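Local structure of fiber (Human adenovirus 35, 2QLK) at residues A[33-38]-A[100-105]; A[46-51]-A[59-64]; A[84-89]-A[179-184]; A[162-167]-A[203-208]. The protein forms the receptor-binding head (knob) of the trimeric adenovirus fiber, which attaches the virion to host cells, in this serotype through CD46. All coordinates share one frame; numbering follows the deposited sequence.

Contact 1 of 4, residues A[33-38]-A[100-105]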
loop_
_atom_site.group_PDB
_atom_site.type_symbol
_atom_site.label_atom_id
_atom_site.label_comp_id
_atom_site.label_asym_id
_atom_site.label_seq_id
_atom_site.Cartn_x
_atom_site.Cartn_y
_atom_site.Cartn_z
ATOM N N ASN A 33 10.765 -23.051 1.333
ATOM C CA ASN A 33 11.847 -22.443 0.582
ATOM C C ASN A 33 12.777 -21.493 1.341
ATOM O O ASN A 33 13.701 -20.940 0.747
ATOM C CB ASN A 33 11.254 -21.722 -0.636
ATOM C CG ASN A 33 10.258 -20.643 -0.231
ATOM O OD1 ASN A 33 10.135 -20.326 0.950
ATOM N ND2 ASN A 33 9.566 -20.072 -1.204
ATOM N N CYS A 34 12.544 -21.285 2.636
ATOM C CA CYS A 34 13.437 -20.409 3.396
ATOM C C CYS A 34 13.733 -20.960 4.779
ATOM O O CYS A 34 13.097 -21.897 5.224
ATOM C CB CYS A 34 12.859 -18.992 3.488
ATOM S SG CYS A 34 11.262 -18.899 4.253
ATOM N N GLN A 35 14.706 -20.380 5.462
ATOM C CA GLN A 35 15.073 -20.864 6.784
ATOM C C GLN A 35 14.919 -19.754 7.802
ATOM O O GLN A 35 15.645 -18.762 7.787
ATOM C CB GLN A 35 16.520 -21.398 6.757
ATOM C CG GLN A 35 16.735 -22.403 5.619
ATOM C CD GLN A 35 18.080 -23.121 5.635
ATOM O OE1 GLN A 35 19.128 -22.512 5.848
ATOM N NE2 GLN A 35 18.048 -24.428 5.380
ATOM N N ILE A 36 13.954 -19.941 8.683
ATOM C CA ILE A 36 13.649 -18.974 9.723
ATOM C C ILE A 36 14.506 -19.197 10.958
ATOM O O ILE A 36 14.999 -18.245 11.559
ATOM C CB ILE A 36 12.148 -19.058 10.101
ATOM C CG1 ILE A 36 11.318 -18.504 8.933
ATOM C CG2 ILE A 36 11.860 -18.265 11.390
ATOM C CD1 ILE A 36 9.890 -18.961 8.936
ATOM N N VAL A 37 14.670 -20.456 11.336
ATOM C CA VAL A 37 15.466 -20.809 12.499
ATOM C C VAL A 37 16.910 -20.992 12.047
ATOM O O VAL A 37 17.174 -21.760 11.121
ATOM C CB VAL A 37 14.935 -22.121 13.127
ATOM C CG1 VAL A 37 15.862 -22.607 14.222
ATOM C CG2 VAL A 37 13.531 -21.884 13.666
ATOM N N GLU A 38 17.851 -20.281 12.666
ATOM C CA GLU A 38 19.228 -20.454 12.243
ATOM C C GLU A 38 19.663 -21.888 12.540
ATOM O O GLU A 38 19.160 -22.522 13.476
ATOM C CB GLU A 38 20.151 -19.423 12.911
ATOM C CG GLU A 38 20.196 -19.421 14.419
ATOM C CD GLU A 38 20.976 -18.221 14.956
ATOM O OE1 GLU A 38 21.258 -17.289 14.167
ATOM O OE2 GLU A 38 21.298 -18.205 16.164
ATOM N N ASP A 100 18.592 -16.448 3.135
ATOM C CA ASP A 100 17.697 -17.287 3.914
ATOM C C ASP A 100 16.677 -17.944 2.970
ATOM O O ASP A 100 16.097 -18.968 3.319
ATOM C CB ASP A 100 16.985 -16.466 4.989
ATOM C CG ASP A 100 17.949 -15.918 6.018
ATOM O OD1 ASP A 100 18.835 -16.681 6.467
ATOM O OD2 ASP A 100 17.827 -14.730 6.383
ATOM N N LEU A 101 16.447 -17.343 1.792
ATOM C CA LEU A 101 15.554 -17.932 0.776
ATOM C C LEU A 101 16.479 -18.888 -0.024
ATOM O O LEU A 101 17.450 -18.439 -0.623
ATOM C CB LEU A 101 15.001 -16.857 -0.172
ATOM C CG LEU A 101 14.200 -17.369 -1.381
ATOM C CD1 LEU A 101 13.046 -18.232 -0.894
ATOM C CD2 LEU A 101 13.646 -16.180 -2.198
ATOM N N LYS A 102 16.160 -20.180 -0.046
ATOM C CA LYS A 102 17.023 -21.185 -0.687
ATOM C C LYS A 102 16.694 -21.671 -2.096
ATOM O O LYS A 102 17.388 -22.551 -2.640
ATOM C CB LYS A 102 17.109 -22.403 0.219
ATOM C CG LYS A 102 17.589 -22.089 1.629
ATOM C CD LYS A 102 18.950 -21.430 1.625
ATOM C CE LYS A 102 19.492 -21.263 3.041
ATOM N NZ LYS A 102 20.884 -20.688 3.012
ATOM N N ILE A 103 15.638 -21.125 -2.681
ATOM C CA ILE A 103 15.223 -21.518 -4.018
ATOM C C ILE A 103 15.194 -20.239 -4.831
ATOM O O ILE A 103 14.611 -19.240 -4.406
ATOM C CB ILE A 103 13.825 -22.173 -3.966
ATOM C CG1 ILE A 103 13.931 -23.505 -3.225
ATOM C CG2 ILE A 103 13.267 -22.355 -5.346
ATOM C CD1 ILE A 103 12.652 -24.042 -2.654
ATOM N N PRO A 104 15.849 -20.234 -6.000
ATOM C CA PRO A 104 15.863 -19.030 -6.832
ATOM C C PRO A 104 14.480 -18.597 -7.284
ATOM O O PRO A 104 13.546 -19.393 -7.331
ATOM C CB PRO A 104 16.753 -19.434 -8.008
ATOM C CG PRO A 104 16.506 -20.896 -8.115
ATOM C CD PRO A 104 16.565 -21.331 -6.670
ATOM N N LEU A 105 14.354 -17.319 -7.607
ATOM C CA LEU A 105 13.092 -16.784 -8.074
ATOM C C LEU A 105 12.952 -17.162 -9.544
ATOM O O LEU A 105 13.928 -17.547 -10.188
ATOM C CB LEU A 105 13.094 -15.266 -7.927
ATOM C CG LEU A 105 13.350 -14.766 -6.507
ATOM C CD1 LEU A 105 13.488 -13.250 -6.524
ATOM C CD2 LEU A 105 12.194 -15.200 -5.592
HETATM O O HOH W 1 20.008 -19.928 6.540
#

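Contact 2 of 4, residues A[46-51]-A[59-64]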
loop_
_atom_site.group_PDB
_atom_site.type_symbol
_atom_site.label_atom_id
_atom_site.label_comp_id
_atom_site.label_asym_id
_atom_site.label_seq_id
_atom_site.Cartn_x
_atom_site.Cartn_y
_atom_site.Cartn_z
ATOM N N LYS A 46 7.541 -21.005 4.293
ATOM C CA LYS A 46 7.122 -20.814 2.906
ATOM C C LYS A 46 6.904 -19.340 2.635
ATOM O O LYS A 46 5.933 -18.746 3.083
ATOM C CB LYS A 46 5.835 -21.578 2.620
ATOM C CG LYS A 46 5.989 -23.078 2.742
ATOM C CD LYS A 46 4.633 -23.781 2.691
ATOM C CE LYS A 46 4.802 -25.308 2.572
ATOM N NZ LYS A 46 3.502 -26.055 2.723
ATOM N N LEU A 47 7.829 -18.753 1.909
ATOM C CA LEU A 47 7.750 -17.355 1.573
ATOM C C LEU A 47 7.207 -17.149 0.167
ATOM O O LEU A 47 7.714 -17.715 -0.807
ATOM C CB LEU A 47 9.138 -16.740 1.691
ATOM C CG LEU A 47 9.234 -15.296 1.178
ATOM C CD1 LEU A 47 8.737 -14.317 2.288
ATOM C CD2 LEU A 47 10.701 -14.987 0.778
ATOM N N THR A 48 6.151 -16.357 0.071
ATOM C CA THR A 48 5.548 -16.009 -1.216
ATOM C C THR A 48 5.941 -14.551 -1.442
ATOM O O THR A 48 5.513 -13.639 -0.711
ATOM C CB THR A 48 4.012 -16.098 -1.185
ATOM O OG1 THR A 48 3.618 -17.452 -0.925
ATOM C CG2 THR A 48 3.405 -15.613 -2.518
ATOM N N LEU A 49 6.771 -14.340 -2.447
ATOM C CA LEU A 49 7.232 -13.025 -2.791
ATOM C C LEU A 49 6.963 -12.842 -4.267
ATOM O O LEU A 49 7.348 -13.691 -5.067
ATOM C CB LEU A 49 8.729 -12.919 -2.559
ATOM C CG LEU A 49 9.402 -11.650 -3.077
ATOM C CD1 LEU A 49 8.916 -10.407 -2.303
ATOM C CD2 LEU A 49 10.895 -11.830 -2.903
ATOM N N VAL A 50 6.288 -11.752 -4.615
ATOM C CA VAL A 50 5.999 -11.432 -5.981
ATOM C C VAL A 50 6.519 -10.018 -6.260
ATOM O O VAL A 50 6.134 -9.060 -5.595
ATOM C CB VAL A 50 4.510 -11.529 -6.228
ATOM C CG1 VAL A 50 4.216 -11.377 -7.733
ATOM C CG2 VAL A 50 4.003 -12.882 -5.711
ATOM N N LEU A 51 7.419 -9.909 -7.232
ATOM C CA LEU A 51 8.000 -8.638 -7.640
ATOM C C LEU A 51 7.598 -8.368 -9.094
ATOM O O LEU A 51 7.855 -9.182 -9.985
ATOM C CB LEU A 51 9.520 -8.693 -7.529
ATOM C CG LEU A 51 10.115 -8.995 -6.157
ATOM C CD1 LEU A 51 11.601 -9.204 -6.265
ATOM C CD2 LEU A 51 9.843 -7.791 -5.224
ATOM N N ASN A 59 6.683 -3.293 -7.964
ATOM C CA ASN A 59 5.503 -3.455 -7.122
ATOM C C ASN A 59 5.644 -4.812 -6.456
ATOM O O ASN A 59 5.712 -5.837 -7.131
ATOM C CB ASN A 59 4.216 -3.411 -7.947
ATOM C CG ASN A 59 3.689 -2.000 -8.135
ATOM O OD1 ASN A 59 4.387 -1.016 -7.863
ATOM N ND2 ASN A 59 2.455 -1.891 -8.609
ATOM N N GLY A 60 5.696 -4.827 -5.133
ATOM C CA GLY A 60 5.869 -6.087 -4.440
ATOM C C GLY A 60 4.763 -6.573 -3.533
ATOM O O GLY A 60 3.923 -5.802 -3.054
ATOM N N TYR A 61 4.797 -7.876 -3.285
ATOM C CA TYR A 61 3.833 -8.547 -2.435
ATOM C C TYR A 61 4.583 -9.616 -1.655
ATOM O O TYR A 61 5.308 -10.455 -2.223
ATOM C CB TYR A 61 2.741 -9.131 -3.326
ATOM C CG TYR A 61 1.718 -10.023 -2.695
ATOM C CD1 TYR A 61 2.093 -11.247 -2.131
ATOM C CD2 TYR A 61 0.374 -9.703 -2.745
ATOM C CE1 TYR A 61 1.143 -12.140 -1.640
ATOM C CE2 TYR A 61 -0.600 -10.588 -2.243
ATOM C CZ TYR A 61 -0.202 -11.800 -1.701
ATOM O OH TYR A 61 -1.129 -12.697 -1.250
ATOM N N VAL A 62 4.414 -9.615 -0.341
ATOM C CA VAL A 62 5.114 -10.589 0.448
ATOM C C VAL A 62 4.301 -11.162 1.607
ATOM O O VAL A 62 3.691 -10.433 2.385
ATOM C CB VAL A 62 6.481 -9.995 0.950
ATOM C CG1 VAL A 62 6.254 -8.838 1.942
ATOM C CG2 VAL A 62 7.347 -11.108 1.591
ATOM N N SER A 63 4.280 -12.486 1.701
ATOM C CA SER A 63 3.578 -13.142 2.798
ATOM C C SER A 63 4.386 -14.370 3.133
ATOM O O SER A 63 5.091 -14.926 2.277
ATOM C CB SER A 63 2.127 -13.532 2.450
ATOM O OG SER A 63 2.099 -14.547 1.482
ATOM N N LEU A 64 4.290 -14.773 4.395
ATOM C CA LEU A 64 5.038 -15.893 4.904
ATOM C C LEU A 64 4.153 -16.923 5.584
ATOM O O LEU A 64 3.191 -16.571 6.247
ATOM C CB LEU A 64 6.075 -15.353 5.900
ATOM C CG LEU A 64 7.087 -16.284 6.558
ATOM C CD1 LEU A 64 7.847 -17.097 5.486
ATOM C CD2 LEU A 64 8.057 -15.440 7.352
#

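Contact 3 of 4, residues A[84-89]-A[179-184]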
loop_
_atom_site.group_PDB
_atom_site.type_symbol
_atom_site.label_atom_id
_atom_site.label_comp_id
_atom_site.label_asym_id
_atom_site.label_seq_id
_atom_site.Cartn_x
_atom_site.Cartn_y
_atom_site.Cartn_z
ATOM N N LEU A 84 14.409 -12.484 7.115
ATOM C CA LEU A 84 14.699 -13.249 5.912
ATOM C C LEU A 84 15.542 -12.341 5.042
ATOM O O LEU A 84 15.096 -11.261 4.641
ATOM C CB LEU A 84 13.395 -13.631 5.198
ATOM C CG LEU A 84 12.804 -15.053 5.167
ATOM C CD1 LEU A 84 13.573 -16.047 6.067
ATOM C CD2 LEU A 84 11.341 -14.980 5.544
ATOM N N ARG A 85 16.762 -12.770 4.753
ATOM C CA ARG A 85 17.668 -11.981 3.925
ATOM C C ARG A 85 17.849 -12.551 2.525
ATOM O O ARG A 85 18.123 -13.747 2.352
ATOM C CB ARG A 85 19.035 -11.900 4.578
ATOM C CG ARG A 85 19.046 -11.371 6.001
ATOM C CD ARG A 85 20.349 -11.794 6.676
ATOM N NE ARG A 85 20.512 -13.248 6.598
ATOM C CZ ARG A 85 21.678 -13.890 6.621
ATOM N NH1 ARG A 85 22.822 -13.215 6.720
ATOM N NH2 ARG A 85 21.702 -15.216 6.526
ATOM N N LEU A 86 17.699 -11.693 1.521
ATOM C CA LEU A 86 17.894 -12.094 0.148
ATOM C C LEU A 86 19.109 -11.339 -0.379
ATOM O O LEU A 86 19.168 -10.118 -0.281
ATOM C CB LEU A 86 16.684 -11.749 -0.710
ATOM C CG LEU A 86 15.277 -12.212 -0.323
ATOM C CD1 LEU A 86 14.466 -12.467 -1.598
ATOM C CD2 LEU A 86 15.337 -13.438 0.507
ATOM N N TYR A 87 20.087 -12.062 -0.919
ATOM C CA TYR A 87 21.266 -11.402 -1.477
ATOM C C TYR A 87 21.306 -11.759 -2.960
ATOM O O TYR A 87 21.093 -12.919 -3.334
ATOM C CB TYR A 87 22.537 -11.864 -0.769
ATOM C CG TYR A 87 22.596 -11.539 0.712
ATOM C CD1 TYR A 87 22.656 -10.223 1.157
ATOM C CD2 TYR A 87 22.603 -12.554 1.670
ATOM C CE1 TYR A 87 22.727 -9.923 2.533
ATOM C CE2 TYR A 87 22.680 -12.271 3.044
ATOM C CZ TYR A 87 22.743 -10.955 3.464
ATOM O OH TYR A 87 22.845 -10.672 4.814
ATOM N N PHE A 88 21.568 -10.763 -3.799
ATOM C CA PHE A 88 21.598 -10.959 -5.247
ATOM C C PHE A 88 22.929 -10.564 -5.870
ATOM O O PHE A 88 23.638 -9.704 -5.352
ATOM C CB PHE A 88 20.521 -10.110 -5.910
ATOM C CG PHE A 88 19.136 -10.418 -5.449
ATOM C CD1 PHE A 88 18.613 -9.783 -4.319
ATOM C CD2 PHE A 88 18.351 -11.350 -6.138
ATOM C CE1 PHE A 88 17.317 -10.071 -3.875
ATOM C CE2 PHE A 88 17.070 -11.645 -5.714
ATOM C CZ PHE A 88 16.548 -11.000 -4.575
ATOM N N ASP A 89 23.250 -11.186 -7.001
ATOM C CA ASP A 89 24.477 -10.864 -7.702
ATOM C C ASP A 89 24.168 -9.782 -8.737
ATOM O O ASP A 89 23.022 -9.342 -8.865
ATOM C CB ASP A 89 25.083 -12.110 -8.372
ATOM C CG ASP A 89 24.175 -12.727 -9.413
ATOM O OD1 ASP A 89 23.750 -12.015 -10.343
ATOM O OD2 ASP A 89 23.895 -13.936 -9.307
ATOM N N ILE A 179 17.840 -7.518 -0.204
ATOM C CA ILE A 179 16.481 -7.250 0.229
ATOM C C ILE A 179 16.332 -8.105 1.480
ATOM O O ILE A 179 16.471 -9.340 1.422
ATOM C CB ILE A 179 15.446 -7.716 -0.798
ATOM C CG1 ILE A 179 15.649 -6.970 -2.114
ATOM C CG2 ILE A 179 14.023 -7.483 -0.243
ATOM C CD1 ILE A 179 14.579 -7.275 -3.160
ATOM N N GLN A 180 16.097 -7.437 2.604
ATOM C CA GLN A 180 15.918 -8.094 3.887
ATOM C C GLN A 180 14.521 -7.810 4.432
ATOM O O GLN A 180 14.114 -6.651 4.510
ATOM C CB GLN A 180 16.934 -7.591 4.905
ATOM C CG GLN A 180 16.856 -8.344 6.223
ATOM C CD GLN A 180 17.853 -7.836 7.264
ATOM O OE1 GLN A 180 17.601 -6.855 7.967
ATOM N NE2 GLN A 180 18.987 -8.509 7.360
ATOM N N PHE A 181 13.803 -8.863 4.824
ATOM C CA PHE A 181 12.448 -8.701 5.359
ATOM C C PHE A 181 12.517 -9.018 6.826
ATOM O O PHE A 181 13.185 -9.972 7.225
ATOM C CB PHE A 181 11.474 -9.712 4.715
ATOM C CG PHE A 181 11.232 -9.499 3.242
ATOM C CD1 PHE A 181 10.321 -8.526 2.797
ATOM C CD2 PHE A 181 11.934 -10.239 2.302
ATOM C CE1 PHE A 181 10.125 -8.298 1.418
ATOM C CE2 PHE A 181 11.747 -10.019 0.922
ATOM C CZ PHE A 181 10.845 -9.047 0.478
ATOM N N GLU A 182 11.837 -8.228 7.645
ATOM C CA GLU A 182 11.798 -8.539 9.050
ATOM C C GLU A 182 10.411 -8.278 9.642
ATOM O O GLU A 182 9.849 -7.202 9.454
ATOM C CB GLU A 182 12.868 -7.750 9.800
ATOM C CG GLU A 182 12.964 -8.153 11.252
ATOM C CD GLU A 182 14.235 -7.653 11.913
ATOM O OE1 GLU A 182 15.318 -8.200 11.602
ATOM O OE2 GLU A 182 14.143 -6.708 12.735
ATOM N N TRP A 183 9.844 -9.287 10.304
ATOM C CA TRP A 183 8.536 -9.167 10.959
ATOM C C TRP A 183 8.777 -9.218 12.463
ATOM O O TRP A 183 9.547 -10.042 12.948
ATOM C CB TRP A 183 7.615 -10.328 10.614
ATOM C CG TRP A 183 7.159 -10.364 9.193
ATOM C CD1 TRP A 183 5.984 -9.896 8.703
ATOM C CD2 TRP A 183 7.864 -10.937 8.089
ATOM N NE1 TRP A 183 5.894 -10.150 7.342
ATOM C CE2 TRP A 183 7.036 -10.791 6.941
ATOM C CE3 TRP A 183 9.118 -11.566 7.952
ATOM C CZ2 TRP A 183 7.419 -11.253 5.672
ATOM C CZ3 TRP A 183 9.495 -12.029 6.692
ATOM C CH2 TRP A 183 8.646 -11.868 5.566
ATOM N N ASN A 184 8.087 -8.364 13.196
ATOM C CA ASN A 184 8.254 -8.305 14.623
ATOM C C ASN A 184 6.903 -8.298 15.331
ATOM O O ASN A 184 6.018 -7.483 15.038
ATOM C CB ASN A 184 9.029 -7.049 14.995
ATOM C CG ASN A 184 9.278 -6.945 16.486
ATOM O OD1 ASN A 184 10.160 -7.622 17.036
ATOM N ND2 ASN A 184 8.494 -6.110 17.158
#

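Contact 4 of 4, residues A[162-167]-A[203-208]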
loop_
_atom_site.group_PDB
_atom_site.type_symbol
_atom_site.label_atom_id
_atom_site.label_comp_id
_atom_site.label_asym_id
_atom_site.label_seq_id
_atom_site.Cartn_x
_atom_site.Cartn_y
_atom_site.Cartn_z
ATOM N N ILE A 162 6.523 -4.605 10.167
ATOM C CA ILE A 162 7.347 -5.180 9.127
ATOM C C ILE A 162 8.275 -4.128 8.569
ATOM O O ILE A 162 7.882 -2.989 8.357
ATOM C CB ILE A 162 6.529 -5.811 7.958
ATOM C CG1 ILE A 162 7.512 -6.216 6.848
ATOM C CG2 ILE A 162 5.475 -4.814 7.403
ATOM C CD1 ILE A 162 6.978 -7.247 5.937
ATOM N N SER A 163 9.520 -4.523 8.356
ATOM C CA SER A 163 10.533 -3.652 7.818
ATOM C C SER A 163 11.232 -4.320 6.659
ATOM O O SER A 163 11.545 -5.515 6.694
ATOM C CB SER A 163 11.584 -3.322 8.875
ATOM O OG SER A 163 11.091 -2.381 9.809
ATOM N N ILE A 164 11.451 -3.550 5.609
ATOM C CA ILE A 164 12.162 -4.076 4.472
ATOM C C ILE A 164 13.374 -3.193 4.308
ATOM O O ILE A 164 13.261 -1.975 4.238
ATOM C CB ILE A 164 11.310 -4.030 3.219
ATOM C CG1 ILE A 164 10.014 -4.809 3.470
ATOM C CG2 ILE A 164 12.128 -4.561 2.034
ATOM C CD1 ILE A 164 9.109 -4.925 2.246
ATOM N N MET A 165 14.551 -3.803 4.300
ATOM C CA MET A 165 15.774 -3.031 4.151
ATOM C C MET A 165 16.365 -3.330 2.797
ATOM O O MET A 165 16.566 -4.505 2.428
ATOM C CB MET A 165 16.764 -3.392 5.256
ATOM C CG MET A 165 17.991 -2.497 5.278
ATOM S SD MET A 165 19.237 -3.044 6.461
ATOM C CE MET A 165 20.530 -3.678 5.328
ATOM N N LEU A 166 16.630 -2.272 2.032
ATOM C CA LEU A 166 17.162 -2.445 0.689
ATOM C C LEU A 166 18.667 -2.239 0.629
ATOM O O LEU A 166 19.183 -1.247 1.142
ATOM C CB LEU A 166 16.448 -1.488 -0.282
ATOM C CG LEU A 166 14.913 -1.606 -0.258
ATOM C CD1 LEU A 166 14.320 -0.376 -0.907
ATOM C CD2 LEU A 166 14.435 -2.908 -0.938
ATOM N N ASN A 167 19.373 -3.193 0.015
ATOM C CA ASN A 167 20.831 -3.104 -0.119
ATOM C C ASN A 167 21.479 -2.753 1.230
ATOM O O ASN A 167 21.366 -3.508 2.191
ATOM C CB ASN A 167 21.193 -2.059 -1.197
ATOM C CG ASN A 167 20.632 -2.417 -2.564
ATOM O OD1 ASN A 167 20.378 -3.594 -2.856
ATOM N ND2 ASN A 167 20.433 -1.414 -3.413
ATOM N N PHE A 203 1.862 -8.045 2.766
ATOM C CA PHE A 203 2.336 -6.668 2.871
ATOM C C PHE A 203 2.708 -6.200 1.459
ATOM O O PHE A 203 3.481 -6.874 0.750
ATOM C CB PHE A 203 3.566 -6.571 3.774
ATOM C CG PHE A 203 4.094 -5.165 3.926
ATOM C CD1 PHE A 203 3.333 -4.177 4.557
ATOM C CD2 PHE A 203 5.325 -4.800 3.362
ATOM C CE1 PHE A 203 3.787 -2.827 4.611
ATOM C CE2 PHE A 203 5.783 -3.460 3.417
ATOM C CZ PHE A 203 5.014 -2.484 4.033
ATOM N N PHE A 204 2.173 -5.038 1.074
ATOM C CA PHE A 204 2.418 -4.476 -0.235
ATOM C C PHE A 204 3.422 -3.348 -0.162
ATOM O O PHE A 204 3.382 -2.514 0.747
ATOM C CB PHE A 204 1.126 -3.946 -0.826
ATOM C CG PHE A 204 -0.043 -4.811 -0.569
ATOM C CD1 PHE A 204 -0.038 -6.125 -0.957
ATOM C CD2 PHE A 204 -1.167 -4.301 0.063
ATOM C CE1 PHE A 204 -1.125 -6.924 -0.731
ATOM C CE2 PHE A 204 -2.257 -5.098 0.291
ATOM C CZ PHE A 204 -2.239 -6.419 -0.112
ATOM N N PHE A 205 4.313 -3.288 -1.140
ATOM C CA PHE A 205 5.319 -2.224 -1.119
ATOM C C PHE A 205 5.811 -1.942 -2.523
ATOM O O PHE A 205 5.466 -2.659 -3.468
ATOM C CB PHE A 205 6.520 -2.657 -0.268
ATOM C CG PHE A 205 7.165 -3.948 -0.741
ATOM C CD1 PHE A 205 6.594 -5.178 -0.436
ATOM C CD2 PHE A 205 8.336 -3.924 -1.495
ATOM C CE1 PHE A 205 7.161 -6.367 -0.856
ATOM C CE2 PHE A 205 8.922 -5.106 -1.926
ATOM C CZ PHE A 205 8.331 -6.342 -1.603
ATOM N N SER A 206 6.590 -0.879 -2.655
ATOM C CA SER A 206 7.200 -0.555 -3.926
ATOM C C SER A 206 8.588 0.014 -3.622
ATOM O O SER A 206 8.844 0.514 -2.506
ATOM C CB SER A 206 6.401 0.497 -4.691
ATOM O OG SER A 206 5.050 0.108 -4.861
ATOM N N TYR A 207 9.491 -0.106 -4.595
ATOM C CA TYR A 207 10.817 0.485 -4.486
ATOM C C TYR A 207 11.307 0.853 -5.891
ATOM O O TYR A 207 10.834 0.331 -6.888
ATOM C CB TYR A 207 11.824 -0.422 -3.737
ATOM C CG TYR A 207 12.075 -1.802 -4.308
ATOM C CD1 TYR A 207 12.858 -1.987 -5.451
ATOM C CD2 TYR A 207 11.543 -2.927 -3.682
ATOM C CE1 TYR A 207 13.111 -3.285 -5.955
ATOM C CE2 TYR A 207 11.781 -4.226 -4.176
ATOM C CZ TYR A 207 12.565 -4.399 -5.306
ATOM O OH TYR A 207 12.811 -5.683 -5.755
ATOM N N ILE A 208 12.214 1.807 -5.942
ATOM C CA ILE A 208 12.779 2.314 -7.177
ATOM C C ILE A 208 13.764 1.284 -7.724
ATOM O O ILE A 208 14.671 0.823 -7.022
ATOM C CB ILE A 208 13.484 3.635 -6.896
ATOM C CG1 ILE A 208 12.463 4.611 -6.305
ATOM C CG2 ILE A 208 14.132 4.189 -8.197
ATOM C CD1 ILE A 208 13.072 5.905 -5.797
#

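Contact 1 of 4, residues A[33-38]-A[100-105]
Asn33 and Lys102 meet through their backbones: Lys102 N donates to Asn33 O at 2.7 Å, and two residues further along Gln35 N donates to Asp100 O at 2.9 Å, less straight at 142°. Between these two bonds Cys34 and Leu101 form a single bridge, the two chains running roughly antiparallel. Side chains add contacts beside the bridge. Leu101 CD1 lies 3.7 Å from Asn33 CG, while Ile103 CD1 presses on Asn33 CB at 3.4 Å. Lys102, bent at chi2 (-58°), crosses the Gln35 chain at about a right angle, which brings its CE 3.1 Å from Gln35 OE1; the ammonium itself turns to the carbonyls of Ser99 and Thr96. The bridge thus joins two long loops of the knob, and Asn33 and Cys34 also form a classic beta bulge, both facing Gly45. Further out, Asn33 OD1 accepts from Leu47 N, and Asp100 OD2 is held by a salt bridge to Arg85 NE. A water donates to Gln35 OE1 at 2.8 Å and only weakly to Asp100 OD1.

Contact 2 of 4, residues A[46-51]-A[59-64]
Leu47 packs on Val62 and Leu64 across an antiparallel beta hairpin, strands 45-54 and 57-66, whose short segments run 177° apart with axes 4.7 Å from each other. From CB outward, Leu47 first meets Leu64 CD1 at 4.0 Å. With CG anti to the backbone N (chi1 172°), the chain leans toward the partner strand, and its CD1 reaches Val62 CG2 at 3.6 Å, the two side chains meeting at a slant; Leu47 CD1 also lies 3.7 Å from Ser63 O. Leu49 CD1 lies 3.6 Å from Tyr61 O and 4.1 Å from Val62 CB. This face, which carries Leu47, Leu49, Val62 and Leu64, turns inward onto Phe181 and Trp183 of strand 177-186. The other face bears Thr48, Val50, Tyr61 and Ser63 and looks to a neighbouring subunit: Thr48 packs on Ile208 and Tyr61 on Tyr207 of that subunit, while Tyr61 OH is hydrogen-bonded to its Tyr130 OH. Two hydrogen-bonded pairs, Thr48 with Ser63 and Val50 with Tyr61, fix the register with a bond in each direction. Thr48 N to Ser63 O is 2.8 Å and nearly straight at 167°; between the two pairs, Val62 CA-H points at Thr48 O, 3.3 Å from CA.

Contact 3 of 4, residues A[84-89]-A[179-184]
Phe181 receives Leu86 CG at its ring edge, near the ring plane and 4.3 Å from Phe181 CE2, while the indole of Trp183 meets Leu84 obliquely, CZ3 to CD2 at 3.7 Å. The Phe88 ring likewise takes Ile179 CG1 at a slant, 3.9 Å from its CE1. These apolar groups share one face of an antiparallel pair, strands 79-88 and 177-186 of the knob's four-stranded sheet, and this face packs on Val62 and Leu64 of strand 57-66. Four backbone bonds tie the pair, two between Leu84 and Phe181 and two between Leu86 and Ile179; Phe181 N to Leu84 O, at 2.7 Å and 172°, is almost linear. On the other face of the sheet, Arg85 and Gln180 lie side by side, their guanidinium and amide planes 42° apart. A bend at chi3 (-55°) sets the guanidinium, whose other partner is Asp100, beside Tyr87: CE2 lies off-centre over one face, and Arg85 NH1 sits in plane at the Tyr87 ring edge, weakly bonded to Tyr87 OH. Gln180 NE2 touches Arg85 CG at 3.2 Å.

Contact 4 of 4, residues A[162-167]-A[203-208]
Phe203, Ile164 and Ile162 bury the most surface here, and they meet as two aliphatic chains set against aromatic rings. Ile162 CG2 stands over the centre of one face of the Phe203 ring, 3.7 Å from the centroid and 13° off the normal, a CH-pi contact. The torsion that puts CG1 anti to the backbone N (chi1 173°) leaves CG2 to cover the ring, while CD1 reaches Phe203 CD2 at 3.9 Å. Ile164 serves two rings with a single methyl: its CD1 lies near the plane of Phe203 at the edge, 3.8 Å from CE2, and also over the centre of a face of Phe205, 3.7 Å from that centroid and close to its normal. The row ends with Leu166, whose CD1 touches Tyr207 CB at 3.8 Å; the Tyr207 hydroxyl bonds to the carbonyl of Phe123.

Strand 162-166 belongs to one sheet and strand 203-208 to the other. Their axes pass 9.8 Å apart at a crossing angle of -30°, the spacing and twist of two sheets stacked face to face in the beta-sandwich of the knob. Val62 packs beside Phe203 and Phe205, and Phe204 of a neighbouring subunit reaches Phe205. Because all six touching residues are buried and meet through carbon atoms alone, cohesion between the strands probably rests on burial of apolar surface and close fit, with the CH-pi geometry giving each isoleucine methyl a defined seat.

Contacts 2 and 3 lie on different sheets with centres about 11 Å apart, and they meet in the sandwich core where Leu49 CD1 approaches Phe181 CZ at 3.6 Å. Contact 4 spans the same two sheets, its strands adjoining contact 2 through Gly60 N to Phe205 O at 2.7 Å and contact 3 through Met165 N to Gln180 O at 2.9 Å. Contact 1 lies at one margin: its centre is about 10 Å from that of contact 3, whereas the centre of contact 4 lies about 18 Å away, across the chain's centre. Neighbouring subunits touch contacts 2 and 4 but neither contact 1 nor contact 3, so, among these contacts, those on the 45-54, 57-66, 203-208 sheet reach the trimer interface.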